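Local coordinates for protein phosphotriesterase, putative (Deinococcus radiodurans, PDB 4J35) that probably hydrolyses lactones with two divalent metal ions and has been engineered here toward organophosphate hydrolysis, at residues A[246-251]-A[301-306]. The protein carries 7 engineered substitutions. Residues are numbered along the deposited sequence; the frame is centred on the assembly and turned at random.
Sequences VLTTLL and RRRGIT
Ile305 reaches from the loop after helix 291-303 to Leu251, at the end of helix 240-251, crossing it at about a right angle. From CB of Ile305 the chain forks. CG2, anti to the backbone N, comes within 4.0 Å of Leu251 CD1, while CG1, beside the backbone N (chi1 -57°), lies 3.7 Å from that same methyl. At the tip, CD1 presses on Leu251 CD1 at 3.5 Å, tighter than the usual van der Waals contact between carbons, and also meets Leu251 CB. A beta-branched residue suits this place because both arms bear on one leucine methyl; Val310 of helix 307-322 also touches Ile305.

Nearer the surface, Thr248 CG2 meets Arg303 CD at 3.7 Å. The threonine hydroxyl is bonded back to Ser245 O, leaving the methyl for the arginine. Arg303 CD is anti to CA (chi2 172°), which carries it to that methyl; the extended chain then takes NE on to a salt bridge with Asp299.

At the backbone angles of Gly304 (phi 108°) a CB would jam against Arg303 O; with backbone bonds including Gly304 N to Arg301 O (3.0 Å), it forms the Schellman motif ending helix 291-303. Separately, Arg301 NH1 clamps the turn by donating to Ile305 O (2.8 Å). Before Thr306, the next N-cap, Ile305 packs the turn against helix 240-251, an outer helix of the TIM barrel.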
loop_
_atom_site.group_PDB
_atom_site.type_symbol
_atom_site.label_atom_id
_atom_site.label_comp_id
_atom_site.label_asym_id
_atom_site.label_seq_id
_atom_site.Cartn_x
_atom_site.Cartn_y
_atom_site.Cartn_z
ATOM N N VAL A 246 -7.955 -18.812 -1.625
ATOM C CA VAL A 246 -8.324 -18.262 -0.305
ATOM C C VAL A 246 -9.368 -17.191 -0.512
ATOM O O VAL A 246 -10.375 -17.133 0.191
ATOM C CB VAL A 246 -7.124 -17.649 0.445
ATOM C CG1 VAL A 246 -7.560 -17.060 1.801
ATOM C CG2 VAL A 246 -6.056 -18.683 0.665
ATOM N N LEU A 247 -9.159 -16.358 -1.520
ATOM C CA LEU A 247 -10.101 -15.280 -1.791
ATOM C C LEU A 247 -11.522 -15.780 -2.075
ATOM O O LEU A 247 -12.504 -15.191 -1.604
ATOM C CB LEU A 247 -9.628 -14.466 -2.981
ATOM C CG LEU A 247 -10.270 -13.099 -3.160
ATOM C CD1 LEU A 247 -9.760 -12.100 -2.088
ATOM C CD2 LEU A 247 -9.928 -12.604 -4.561
ATOM N N THR A 248 -11.645 -16.837 -2.878
ATOM C CA THR A 248 -12.974 -17.306 -3.271
ATOM C C THR A 248 -13.701 -17.852 -2.030
ATOM O O THR A 248 -14.901 -17.663 -1.880
ATOM C CB THR A 248 -12.945 -18.341 -4.418
ATOM O OG1 THR A 248 -12.089 -19.444 -4.088
ATOM C CG2 THR A 248 -12.430 -17.673 -5.676
ATOM N N THR A 249 -12.950 -18.525 -1.169
ATOM C CA THR A 249 -13.451 -18.989 0.113
ATOM C C THR A 249 -14.029 -17.847 0.935
ATOM O O THR A 249 -15.114 -17.975 1.541
ATOM C CB THR A 249 -12.320 -19.619 0.916
ATOM O OG1 THR A 249 -11.834 -20.765 0.217
ATOM C CG2 THR A 249 -12.782 -20.022 2.318
ATOM N N LEU A 250 -13.294 -16.740 0.997
ATOM C CA LEU A 250 -13.673 -15.628 1.879
ATOM C C LEU A 250 -14.853 -14.890 1.273
ATOM O O LEU A 250 -15.772 -14.481 1.959
ATOM C CB LEU A 250 -12.500 -14.674 2.108
ATOM C CG LEU A 250 -11.326 -15.213 2.918
ATOM C CD1 LEU A 250 -10.210 -14.230 2.941
ATOM C CD2 LEU A 250 -11.794 -15.432 4.397
ATOM N N LEU A 251 -14.858 -14.755 -0.046
ATOM C CA LEU A 251 -15.998 -14.162 -0.732
ATOM C C LEU A 251 -17.287 -14.939 -0.474
ATOM O O LEU A 251 -18.366 -14.350 -0.351
ATOM C CB LEU A 251 -15.698 -14.124 -2.258
ATOM C CG LEU A 251 -14.677 -13.057 -2.664
ATOM C CD1 LEU A 251 -14.137 -13.287 -4.151
ATOM C CD2 LEU A 251 -15.323 -11.695 -2.560
ATOM N N ARG A 301 -14.730 -13.757 -12.102
ATOM C CA ARG A 301 -16.025 -13.874 -12.767
ATOM C C ARG A 301 -16.233 -15.287 -13.322
ATOM O O ARG A 301 -17.305 -15.894 -13.131
ATOM C CB ARG A 301 -16.162 -12.822 -13.871
ATOM C CG ARG A 301 -16.252 -11.412 -13.316
ATOM C CD ARG A 301 -17.608 -11.206 -12.609
ATOM N NE ARG A 301 -18.718 -11.266 -13.566
ATOM C CZ ARG A 301 -19.674 -12.190 -13.631
ATOM N NH1 ARG A 301 -19.732 -13.211 -12.787
ATOM N NH2 ARG A 301 -20.586 -12.087 -14.591
ATOM N N ARG A 302 -15.222 -15.804 -14.021
ATOM C CA ARG A 302 -15.268 -17.189 -14.469
ATOM C C ARG A 302 -15.587 -18.144 -13.318
ATOM O O ARG A 302 -16.274 -19.144 -13.511
ATOM C CB ARG A 302 -13.969 -17.635 -15.071
ATOM C CG ARG A 302 -14.078 -18.987 -15.756
ATOM C CD ARG A 302 -12.708 -19.516 -16.273
ATOM N NE ARG A 302 -11.690 -19.511 -15.210
ATOM C CZ ARG A 302 -11.718 -20.296 -14.124
ATOM N NH1 ARG A 302 -12.701 -21.172 -13.947
ATOM N NH2 ARG A 302 -10.760 -20.209 -13.204
ATOM N N ARG A 303 -15.041 -17.856 -12.145
ATOM C CA ARG A 303 -15.176 -18.743 -10.991
ATOM C C ARG A 303 -16.531 -18.667 -10.314
ATOM O O ARG A 303 -16.802 -19.473 -9.430
ATOM C CB ARG A 303 -14.118 -18.412 -9.943
ATOM C CG ARG A 303 -12.739 -18.935 -10.256
ATOM C CD ARG A 303 -11.730 -18.396 -9.270
ATOM N NE ARG A 303 -10.361 -18.746 -9.647
ATOM C CZ ARG A 303 -9.616 -19.681 -9.063
ATOM N NH1 ARG A 303 -10.070 -20.382 -8.032
ATOM N NH2 ARG A 303 -8.386 -19.900 -9.505
ATOM N N GLY A 304 -17.357 -17.691 -10.687
ATOM C CA GLY A 304 -18.664 -17.521 -10.067
ATOM C C GLY A 304 -18.757 -16.307 -9.146
ATOM O O GLY A 304 -19.801 -16.019 -8.554
ATOM N N ILE A 305 -17.663 -15.566 -9.017
ATOM C CA ILE A 305 -17.731 -14.311 -8.295
ATOM C C ILE A 305 -18.555 -13.353 -9.135
ATOM O O ILE A 305 -18.410 -13.332 -10.349
ATOM C CB ILE A 305 -16.326 -13.765 -8.010
ATOM C CG1 ILE A 305 -15.514 -14.813 -7.233
ATOM C CG2 ILE A 305 -16.409 -12.419 -7.301
ATOM C CD1 ILE A 305 -16.256 -15.368 -5.956
ATOM N N THR A 306 -19.461 -12.605 -8.514
ATOM C CA THR A 306 -20.436 -11.816 -9.271
ATOM C C THR A 306 -19.915 -10.419 -9.618
ATOM O O THR A 306 -18.951 -9.915 -9.020
ATOM C CB THR A 306 -21.750 -11.601 -8.499
ATOM O OG1 THR A 306 -21.529 -10.595 -7.514
ATOM C CG2 THR A 306 -22.258 -12.894 -7.841
#